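Putative exported protein (Bordetella pertussis Tohama I, PDB 2PFY) binds pyroglutamic acid as an extracytoplasmic solute receptor and probably delivers it to a tripartite ATP-independent periplasmic transporter. Local coordinates at residues Asp12-Tyr15 and Leu16-Asn19; Met180-Ser183 and Pro184-Val188; Ala246-Arg249 and Glu250-Thr254. One frame throughout, in Å; residues are numbered along the deposited sequence.

Contact 2 (180-188) supplies three of the pocket's residues: Thr182, Ser183 and Thr186 each hydrogen-bond to the pyroglutamic acid. The other two both touch it. Contact 1 (12-19), the start of helix 15-30, has its centre about 14 Å away, yet it touches contact 2 where Tyr15 CE2 meets Ala185 CB at 3.9 Å, and the Asn14 side chain comes within about 6 Å of the ligand. Contact 3 (246-254) packs behind contact 2, centres about 11 Å apart, with Leu251 CD1 3.7 Å from Ala185 CA. Contacts 1 and 3 do not touch; their nearest atoms are about 5 Å apart. Ala185 therefore has Tyr15 and Leu251 as neighbours.

Contact 1: residues Asp12-Tyr15 and Leu16-Asn19; sequences DANY and LTQN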
ATOM      1  N   ASP A  12      -2.813   0.808 -15.010  1.00 16.51           N
ATOM      2  CA  ASP A  12      -3.157  -0.517 -15.499  1.00 16.69           C
ATOM      3  C   ASP A  12      -1.915  -1.450 -15.568  1.00 16.89           C
ATOM      4  O   ASP A  12      -2.064  -2.675 -15.500  1.00 15.88           O
ATOM      5  CB  ASP A  12      -3.875  -0.360 -16.853  1.00 17.50           C
ATOM      6  CG  ASP A  12      -5.303   0.172 -16.702  1.00 20.38           C
ATOM      7  OD1 ASP A  12      -5.859   0.115 -15.598  1.00 19.07           O
ATOM      8  OD2 ASP A  12      -5.880   0.670 -17.688  1.00 24.76           O
ATOM      9  N   ALA A  13      -0.697  -0.865 -15.632  1.00 15.92           N
ATOM     10  CA  ALA A  13       0.568  -1.635 -15.430  1.00 15.85           C
ATOM     11  C   ALA A  13       0.586  -2.472 -14.130  1.00 15.59           C
ATOM     12  O   ALA A  13       1.167  -3.563 -14.077  1.00 16.24           O
ATOM     13  CB  ALA A  13       1.798  -0.678 -15.428  1.00 16.25           C
ATOM     14  N   ASN A  14      -0.049  -1.945 -13.089  1.00 14.28           N
ATOM     15  CA  ASN A  14       0.161  -2.385 -11.734  1.00 15.58           C
ATOM     16  C   ASN A  14      -0.654  -3.609 -11.399  1.00 14.74           C
ATOM     17  O   ASN A  14      -1.806  -3.698 -11.799  1.00 14.97           O
ATOM     18  CB  ASN A  14      -0.184  -1.227 -10.775  1.00 16.19           C
ATOM     19  CG  ASN A  14      -0.139  -1.647  -9.334  1.00 17.93           C
ATOM     20  OD1 ASN A  14      -1.153  -2.108  -8.768  1.00 18.30           O
ATOM     21  ND2 ASN A  14       1.035  -1.467  -8.704  1.00 14.38           N
ATOM     22  N   TYR A  15      -0.088  -4.559 -10.676  1.00 15.72           N
ATOM     23  CA  TYR A  15      -0.812  -5.836 -10.451  1.00 16.07           C
ATOM     24  C   TYR A  15      -1.988  -5.704  -9.471  1.00 16.40           C
ATOM     25  O   TYR A  15      -2.924  -6.489  -9.529  1.00 16.34           O
ATOM     26  CB  TYR A  15       0.126  -6.990 -10.053  1.00 15.88           C
ATOM     27  CG  TYR A  15       0.661  -6.926  -8.630  1.00 16.37           C
ATOM     28  CD1 TYR A  15      -0.095  -7.395  -7.547  1.00 14.94           C
ATOM     29  CD2 TYR A  15       1.935  -6.391  -8.368  1.00 16.90           C
ATOM     30  CE1 TYR A  15       0.405  -7.338  -6.225  1.00 15.82           C
ATOM     31  CE2 TYR A  15       2.455  -6.334  -7.063  1.00 19.83           C
ATOM     32  CZ  TYR A  15       1.693  -6.818  -6.004  1.00 17.07           C
ATOM     33  OH  TYR A  15       2.218  -6.731  -4.723  1.00 19.29           O
ATOM     34  N   LEU A  16      -1.941  -4.714  -8.587  1.00 15.71           N
ATOM     35  CA  LEU A  16      -3.060  -4.482  -7.651  1.00 16.58           C
ATOM     36  C   LEU A  16      -4.257  -3.968  -8.414  1.00 16.29           C
ATOM     37  O   LEU A  16      -5.397  -4.372  -8.136  1.00 17.40           O
ATOM     38  CB  LEU A  16      -2.652  -3.489  -6.547  1.00 15.65           C
ATOM     39  CG  LEU A  16      -1.604  -4.089  -5.588  1.00 18.14           C
ATOM     40  CD1 LEU A  16      -1.047  -2.984  -4.649  1.00 18.73           C
ATOM     41  CD2 LEU A  16      -2.191  -5.268  -4.760  1.00 18.86           C
ATOM     42  N   THR A  17      -3.992  -3.075  -9.374  1.00 15.60           N
ATOM     43  CA  THR A  17      -5.018  -2.607 -10.293  1.00 16.74           C
ATOM     44  C   THR A  17      -5.589  -3.748 -11.146  1.00 17.00           C
ATOM     45  O   THR A  17      -6.806  -3.833 -11.303  1.00 17.68           O
ATOM     46  CB  THR A  17      -4.494  -1.457 -11.175  1.00 16.74           C
ATOM     47  OG1 THR A  17      -4.276  -0.321 -10.351  1.00 18.44           O
ATOM     48  CG2 THR A  17      -5.485  -1.051 -12.297  1.00 15.01           C
ATOM     49  N   GLN A  18      -4.730  -4.617 -11.679  1.00 17.02           N
ATOM     50  CA  GLN A  18      -5.207  -5.771 -12.452  1.00 17.00           C
ATOM     51  C   GLN A  18      -6.000  -6.719 -11.563  1.00 16.20           C
ATOM     52  O   GLN A  18      -7.000  -7.298 -11.979  1.00 15.25           O
ATOM     53  CB  GLN A  18      -4.031  -6.507 -13.163  1.00 17.96           C
ATOM     54  CG  GLN A  18      -3.474  -5.710 -14.333  1.00 19.34           C
ATOM     55  CD  GLN A  18      -4.572  -5.235 -15.318  1.00 22.63           C
ATOM     56  OE1 GLN A  18      -5.447  -6.020 -15.705  1.00 21.49           O
ATOM     57  NE2 GLN A  18      -4.539  -3.944 -15.697  1.00 19.85           N
ATOM     58  N   ASN A  19      -5.591  -6.847 -10.321  1.00 15.63           N
ATOM     59  CA  ASN A  19      -6.359  -7.705  -9.395  1.00 16.12           C
ATOM     60  C   ASN A  19      -7.781  -7.125  -9.122  1.00 16.91           C
ATOM     61  O   ASN A  19      -8.788  -7.871  -9.089  1.00 17.37           O
ATOM     62  CB  ASN A  19      -5.531  -7.902  -8.116  1.00 15.55           C
ATOM     63  CG  ASN A  19      -6.117  -8.947  -7.178  1.00 18.12           C
ATOM     64  OD1 ASN A  19      -6.610  -9.972  -7.608  1.00 21.36           O
ATOM     65  ND2 ASN A  19      -6.065  -8.679  -5.896  1.00 16.54           N
TER
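Asn14 is the N-cap of helix 15-30, its side-chain OD1 turned back over the first turn to accept from Leu16 N and Thr17 N. The bond from Thr17 N is the sounder: 3.1 Å to Asn14 OD1, in the carbonyl plane and on a lone pair. The one from Leu16 N is weak, because its N-H points off Asn14 OD1 (125°). The cap depends on Asn14 CG standing anti to the backbone N (chi1 174°), which carries the amide over the start of the helix; the other end of that amide, ND2, bonds to Asp189 OD2 on helix 184-189 and so fixes which way the group is flipped. Asn14 and Leu16 also touch Trp120, so the helix start packs against a residue of the pyroglutamate pocket. Behind the cap the ordinary helical pattern begins, with Gln18 N on Asn14 O and Asn19 N on Tyr15 O.

The Tyr15 and Leu16 side chains run side by side in the same direction. Tyr15 CG sits between its own backbone N and carbonyl carbon (chi1 74°), laying the ring beside Leu16. Leu16 CG then lies over one ring face, 4.3 Å from the centroid of the Tyr15 ring, in a CH-pi contact, while Leu16 CD2 meets Tyr15 CE1 at 3.6 Å. The ring hydroxyl bonds to Pro119 O, tying this helix start to strand 112-119.

On the exposed side, Asp12 is held by Arg21 through a salt bridge and by Ser41, and its OD1 brushes the methyl of Thr17, whose hydroxyl bonds to Gln10 O. Gln18 bends at chi2 to fold back along the preceding loop, and Gln18 NE2 donates to Asp12 O at 2.8 Å, on a lone pair in the carbonyl plane, with Asp12 O slightly out of the Gln18 amide plane.

Contact 2: residues Met180-Ser183 and Pro184-Val188; sequences MLTS and PATGV. With PCA (pyroglutamic acid), chain E.
Three groups meet at Ser183 OG: it donates to PCA OE at 2.7 Å and accepts from Thr186 N and, weakly, from Ala185 N at the start of helix 184-189. Thr186 N reaches it almost straight (3.2 Å to Ser183 OG, 169°). Ser183 is thus an N-cap and a ligand donor at once. Its OG lies between the backbone N and the carbonyl carbon (chi1 61°), where it can meet both the ligand and the first N-H groups of the helix. Ser183 N adds a second bond to the lactam oxygen, 3.1 Å to PCA OE.

The lactam N-H is read by Thr186, whose OG1 accepts from PCA N at 2.7 Å and 173°. Thr182 crosses Thr186 at about a right angle; its CG2 packs on the Thr186 methyl, and Thr182 OG1 donates to the carboxylate oxygen OXT at 2.8 Å. Arg143, Thr165 and Arg48 are further hydrogen-bonding partners of the ligand.

Donors at the lactam oxygen and an acceptor at its N-H match a cyclic amide in one orientation, and the helix start beside OE would probably strengthen the pull on that oxygen, consistent with a pocket made for pyroglutamate.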
HETATM    1  N   MSE A 180      13.774   7.751  -3.045  1.00 24.71           N
HETATM    2  CA  MSE A 180      12.449   7.329  -2.567  1.00 24.95           C
HETATM    3  C   MSE A 180      12.503   5.943  -1.969  1.00 23.52           C
HETATM    4  O   MSE A 180      13.538   5.230  -2.049  1.00 22.13           O
HETATM    5  CB  MSE A 180      11.430   7.411  -3.721  1.00 22.62           C
HETATM    6  CG  MSE A 180      11.762   6.522  -4.878  1.00 23.49           C
HETATM    7 SE   MSE A 180      10.240   6.407  -6.059  1.00 33.68          SE
HETATM    8  CE  MSE A 180      11.030   5.121  -7.455  1.00 23.06           C
ATOM      9  N   LEU A 181      11.382   5.560  -1.370  1.00 22.37           N
ATOM     10  CA  LEU A 181      11.230   4.254  -0.791  1.00 21.61           C
ATOM     11  C   LEU A 181       9.922   3.725  -1.326  1.00 21.37           C
ATOM     12  O   LEU A 181       8.874   4.387  -1.186  1.00 21.29           O
ATOM     13  CB  LEU A 181      11.170   4.322   0.739  1.00 20.98           C
ATOM     14  CG  LEU A 181      10.818   2.989   1.434  1.00 23.51           C
ATOM     15  CD1 LEU A 181      11.757   2.619   2.598  1.00 25.99           C
ATOM     16  CD2 LEU A 181       9.363   3.024   1.936  1.00 25.35           C
ATOM     17  N   THR A 182       9.992   2.565  -1.974  1.00 20.84           N
ATOM     18  CA  THR A 182       8.809   1.955  -2.604  1.00 19.10           C
ATOM     19  C   THR A 182       9.183   0.561  -3.071  1.00 19.06           C
ATOM     20  O   THR A 182      10.377   0.207  -3.057  1.00 19.82           O
ATOM     21  CB  THR A 182       8.199   2.835  -3.767  1.00 18.74           C
ATOM     22  OG1 THR A 182       6.905   2.331  -4.128  1.00 19.20           O
ATOM     23  CG2 THR A 182       9.104   2.909  -5.051  1.00 17.36           C
ATOM     24  N   SER A 183       8.178  -0.210  -3.506  1.00 18.09           N
ATOM     25  CA  SER A 183       8.384  -1.576  -3.940  1.00 17.00           C
ATOM     26  C   SER A 183       9.035  -1.607  -5.321  1.00 16.95           C
ATOM     27  O   SER A 183       9.022  -0.585  -6.082  1.00 16.06           O
ATOM     28  CB  SER A 183       7.040  -2.316  -4.041  1.00 16.45           C
ATOM     29  OG  SER A 183       6.246  -1.644  -5.010  1.00 16.51           O
ATOM     30  N   PRO A 184       9.557  -2.785  -5.683  1.00 16.87           N
ATOM     31  CA  PRO A 184       9.955  -2.990  -7.078  1.00 17.82           C
ATOM     32  C   PRO A 184       8.752  -2.952  -8.044  1.00 17.60           C
ATOM     33  O   PRO A 184       8.946  -2.718  -9.234  1.00 17.54           O
ATOM     34  CB  PRO A 184      10.643  -4.367  -7.063  1.00 17.33           C
ATOM     35  CG  PRO A 184      10.030  -5.102  -5.841  1.00 17.63           C
ATOM     36  CD  PRO A 184       9.856  -3.960  -4.834  1.00 17.03           C
ATOM     37  N   ALA A 185       7.515  -3.124  -7.543  1.00 16.85           N
ATOM     38  CA  ALA A 185       6.344  -3.019  -8.438  1.00 16.48           C
ATOM     39  C   ALA A 185       6.175  -1.595  -8.972  1.00 16.83           C
ATOM     40  O   ALA A 185       5.950  -1.393 -10.167  1.00 16.96           O
ATOM     41  CB  ALA A 185       5.062  -3.459  -7.728  1.00 15.04           C
ATOM     42  N   THR A 186       6.257  -0.615  -8.068  1.00 16.03           N
ATOM     43  CA  THR A 186       6.205   0.811  -8.463  1.00 16.78           C
ATOM     44  C   THR A 186       7.426   1.153  -9.321  1.00 16.57           C
ATOM     45  O   THR A 186       7.325   1.915 -10.292  1.00 17.04           O
ATOM     46  CB  THR A 186       6.125   1.704  -7.227  1.00 17.05           C
ATOM     47  OG1 THR A 186       4.832   1.518  -6.622  1.00 18.04           O
ATOM     48  CG2 THR A 186       6.303   3.208  -7.589  1.00 16.43           C
ATOM     49  N   GLY A 187       8.576   0.587  -8.964  1.00 16.16           N
ATOM     50  CA  GLY A 187       9.782   0.753  -9.783  1.00 16.51           C
ATOM     51  C   GLY A 187       9.569   0.332 -11.246  1.00 17.37           C
ATOM     52  O   GLY A 187       9.980   1.033 -12.179  1.00 17.42           O
ATOM     53  N   VAL A 188       8.941  -0.823 -11.452  1.00 15.87           N
ATOM     54  CA  VAL A 188       8.611  -1.255 -12.821  1.00 15.67           C
ATOM     55  C   VAL A 188       7.433  -0.480 -13.439  1.00 15.73           C
ATOM     56  O   VAL A 188       7.548  -0.003 -14.580  1.00 15.54           O
ATOM     57  CB  VAL A 188       8.410  -2.833 -12.901  1.00 16.28           C
ATOM     58  CG1 VAL A 188       7.991  -3.326 -14.336  1.00 14.52           C
ATOM     59  CG2 VAL A 188       9.725  -3.519 -12.484  1.00 14.20           C
TER
HETATM   60  N   PCA E 302       3.969   1.625  -4.048  1.00 22.63           N
HETATM   61  CA  PCA E 302       3.073   2.656  -3.474  1.00 23.48           C
HETATM   62  CB  PCA E 302       2.897   2.406  -1.996  1.00 22.44           C
HETATM   63  CG  PCA E 302       3.774   1.237  -1.662  1.00 23.29           C
HETATM   64  CD  PCA E 302       4.367   0.801  -2.961  1.00 20.74           C
HETATM   65  OE  PCA E 302       5.078  -0.190  -3.095  1.00 22.48           O
HETATM   66  C   PCA E 302       3.649   4.040  -3.704  1.00 24.18           C
HETATM   67  O   PCA E 302       3.005   5.084  -3.546  1.00 24.73           O
HETATM   68  OXT PCA E 302       4.808   4.124  -4.066  1.00 25.49           O

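Contact 3: residues Ala246-Arg249 and Glu250-Thr254; sequences AKTR and ELTDT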
ATOM      1  N   ALA A 246       4.674 -14.234  -5.904  1.00 23.29           N
ATOM      2  CA  ALA A 246       5.210 -14.772  -7.154  1.00 22.55           C
ATOM      3  C   ALA A 246       5.997 -13.754  -7.989  1.00 23.22           C
ATOM      4  O   ALA A 246       6.853 -14.143  -8.820  1.00 23.17           O
ATOM      5  CB  ALA A 246       4.104 -15.376  -7.994  1.00 23.01           C
ATOM      6  N   LYS A 247       5.705 -12.470  -7.800  1.00 21.51           N
ATOM      7  CA  LYS A 247       6.234 -11.446  -8.746  1.00 23.36           C
ATOM      8  C   LYS A 247       7.366 -10.609  -8.206  1.00 21.99           C
ATOM      9  O   LYS A 247       8.011  -9.923  -8.977  1.00 21.39           O
ATOM     10  CB  LYS A 247       5.143 -10.509  -9.288  1.00 23.23           C
ATOM     11  CG  LYS A 247       4.173 -11.168 -10.315  1.00 25.91           C
ATOM     12  CD  LYS A 247       4.871 -12.040 -11.380  1.00 31.30           C
ATOM     13  CE  LYS A 247       3.870 -12.643 -12.372  1.00 31.71           C
ATOM     14  NZ  LYS A 247       4.542 -13.219 -13.590  1.00 36.33           N
ATOM     15  N   THR A 248       7.585 -10.647  -6.891  1.00 21.97           N
ATOM     16  CA  THR A 248       8.555  -9.757  -6.249  1.00 22.24           C
ATOM     17  C   THR A 248       9.962  -9.894  -6.898  1.00 22.32           C
ATOM     18  O   THR A 248      10.588  -8.884  -7.234  1.00 22.27           O
ATOM     19  CB  THR A 248       8.611  -9.947  -4.709  1.00 22.55           C
ATOM     20  OG1 THR A 248       7.361  -9.532  -4.119  1.00 21.97           O
ATOM     21  CG2 THR A 248       9.730  -9.055  -4.129  1.00 22.16           C
ATOM     22  N   ARG A 249      10.425 -11.126  -7.115  1.00 23.04           N
ATOM     23  CA  ARG A 249      11.732 -11.340  -7.762  1.00 23.34           C
ATOM     24  C   ARG A 249      11.755 -10.915  -9.202  1.00 22.61           C
ATOM     25  O   ARG A 249      12.711 -10.256  -9.583  1.00 22.12           O
ATOM     26  CB  ARG A 249      12.265 -12.794  -7.683  1.00 24.67           C
ATOM     27  CG  ARG A 249      12.678 -13.274  -6.314  1.00 27.31           C
ATOM     28  CD  ARG A 249      13.407 -12.190  -5.519  1.00 32.02           C
ATOM     29  NE  ARG A 249      14.737 -11.802  -6.005  1.00 32.96           N
ATOM     30  CZ  ARG A 249      15.416 -10.781  -5.468  1.00 35.60           C
ATOM     31  NH1 ARG A 249      14.872 -10.070  -4.470  1.00 34.47           N
ATOM     32  NH2 ARG A 249      16.629 -10.465  -5.900  1.00 33.26           N
ATOM     33  N   GLU A 250      10.719 -11.264  -9.992  1.00 21.88           N
ATOM     34  CA  GLU A 250      10.659 -10.871 -11.413  1.00 21.43           C
ATOM     35  C   GLU A 250      10.712  -9.372 -11.576  1.00 20.19           C
ATOM     36  O   GLU A 250      11.329  -8.860 -12.539  1.00 20.03           O
ATOM     37  CB  GLU A 250       9.407 -11.346 -12.156  1.00 22.85           C
ATOM     38  CG  GLU A 250       8.633 -12.416 -11.486  1.00 30.66           C
ATOM     39  CD  GLU A 250       8.026 -13.425 -12.465  1.00 36.81           C
ATOM     40  OE1 GLU A 250       7.627 -13.007 -13.591  1.00 39.78           O
ATOM     41  OE2 GLU A 250       7.964 -14.629 -12.099  1.00 38.43           O
ATOM     42  N   LEU A 251      10.026  -8.663 -10.673  1.00 17.65           N
ATOM     43  CA  LEU A 251      10.034  -7.197 -10.720  1.00 16.82           C
ATOM     44  C   LEU A 251      11.428  -6.646 -10.381  1.00 16.28           C
ATOM     45  O   LEU A 251      11.901  -5.722 -11.003  1.00 15.64           O
ATOM     46  CB  LEU A 251       8.959  -6.631  -9.764  1.00 16.20           C
ATOM     47  CG  LEU A 251       7.527  -6.975 -10.230  1.00 16.09           C
ATOM     48  CD1 LEU A 251       6.520  -6.677  -9.077  1.00 14.76           C
ATOM     49  CD2 LEU A 251       7.094  -6.212 -11.466  1.00 18.24           C
ATOM     50  N   THR A 252      12.073  -7.236  -9.393  1.00 16.94           N
ATOM     51  CA  THR A 252      13.429  -6.825  -8.995  1.00 17.78           C
ATOM     52  C   THR A 252      14.419  -7.122 -10.133  1.00 18.48           C
ATOM     53  O   THR A 252      15.226  -6.258 -10.478  1.00 18.66           O
ATOM     54  CB  THR A 252      13.841  -7.538  -7.707  1.00 17.38           C
ATOM     55  OG1 THR A 252      12.810  -7.309  -6.753  1.00 20.24           O
ATOM     56  CG2 THR A 252      15.174  -6.965  -7.135  1.00 17.93           C
ATOM     57  N   ASP A 253      14.308  -8.303 -10.750  1.00 18.04           N
ATOM     58  CA  ASP A 253      15.163  -8.647 -11.924  1.00 19.10           C
ATOM     59  C   ASP A 253      14.943  -7.638 -13.051  1.00 18.40           C
ATOM     60  O   ASP A 253      15.897  -7.271 -13.755  1.00 18.58           O
ATOM     61  CB  ASP A 253      14.870 -10.055 -12.456  1.00 18.68           C
ATOM     62  CG  ASP A 253      15.237 -11.178 -11.471  1.00 21.79           C
ATOM     63  OD1 ASP A 253      16.191 -11.064 -10.667  1.00 23.91           O
ATOM     64  OD2 ASP A 253      14.572 -12.241 -11.526  1.00 24.08           O
ATOM     65  N   THR A 254      13.692  -7.178 -13.222  1.00 17.63           N
ATOM     66  CA  THR A 254      13.375  -6.188 -14.254  1.00 16.69           C
ATOM     67  C   THR A 254      14.147  -4.861 -14.078  1.00 16.43           C
ATOM     68  O   THR A 254      14.622  -4.282 -15.068  1.00 17.81           O
ATOM     69  CB  THR A 254      11.841  -5.936 -14.375  1.00 16.59           C
ATOM     70  OG1 THR A 254      11.196  -7.158 -14.727  1.00 18.08           O
ATOM     71  CG2 THR A 254      11.519  -4.881 -15.476  1.00 15.92           C
TER
HETATM   72  O   HOH W   1      16.566 -12.763  -8.635  1.00 29.53           O
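Thr252 OG1 and its backbone N both donate to Thr248 O, coming from opposite faces of the carbonyl plane, and this double grip is the tight part of the contact. The hydroxyl bond is the shorter, 2.8 Å from Thr252 OG1 to Thr248 O. Thr252 OG1 stands beside the backbone N (chi1 -53°), pointing back along the helix. Next to it Leu251 CG lies 3.2 Å from Lys247 O, and the rest of the leucine packs on Ala185 and Val188 of helix 184-189, while Thr252 rests on Pro184.

Arg249 reaches this packed part from the exposed surface, bending at chi2 and chi3 to lay one guanidinium face over Thr252, with Thr252 CB 4.2 Å above the guanidinium plane, over its centre, and CG2 offset toward NH1 and NH2. Arg249 NH1 is tied by a salt bridge to Asp201.

Looser are two links on the solvent side. Lys247 NZ makes a salt bridge with Glu250 OE1 at 3.1 Å, but arrives from above the carboxylate plane, 64° out of it; Lys247 CD also lies 3.6 Å from Glu250 CD. A water donates to Asp253 OD1 at 2.7 Å and accepts only weakly from Arg249 NE.

Pairings three and four residues apart are those of an alpha helix; with one face packed on helix 184-189 and the other toward solvent, this part of helix 223-257 of a DctP-type receptor is amphipathic.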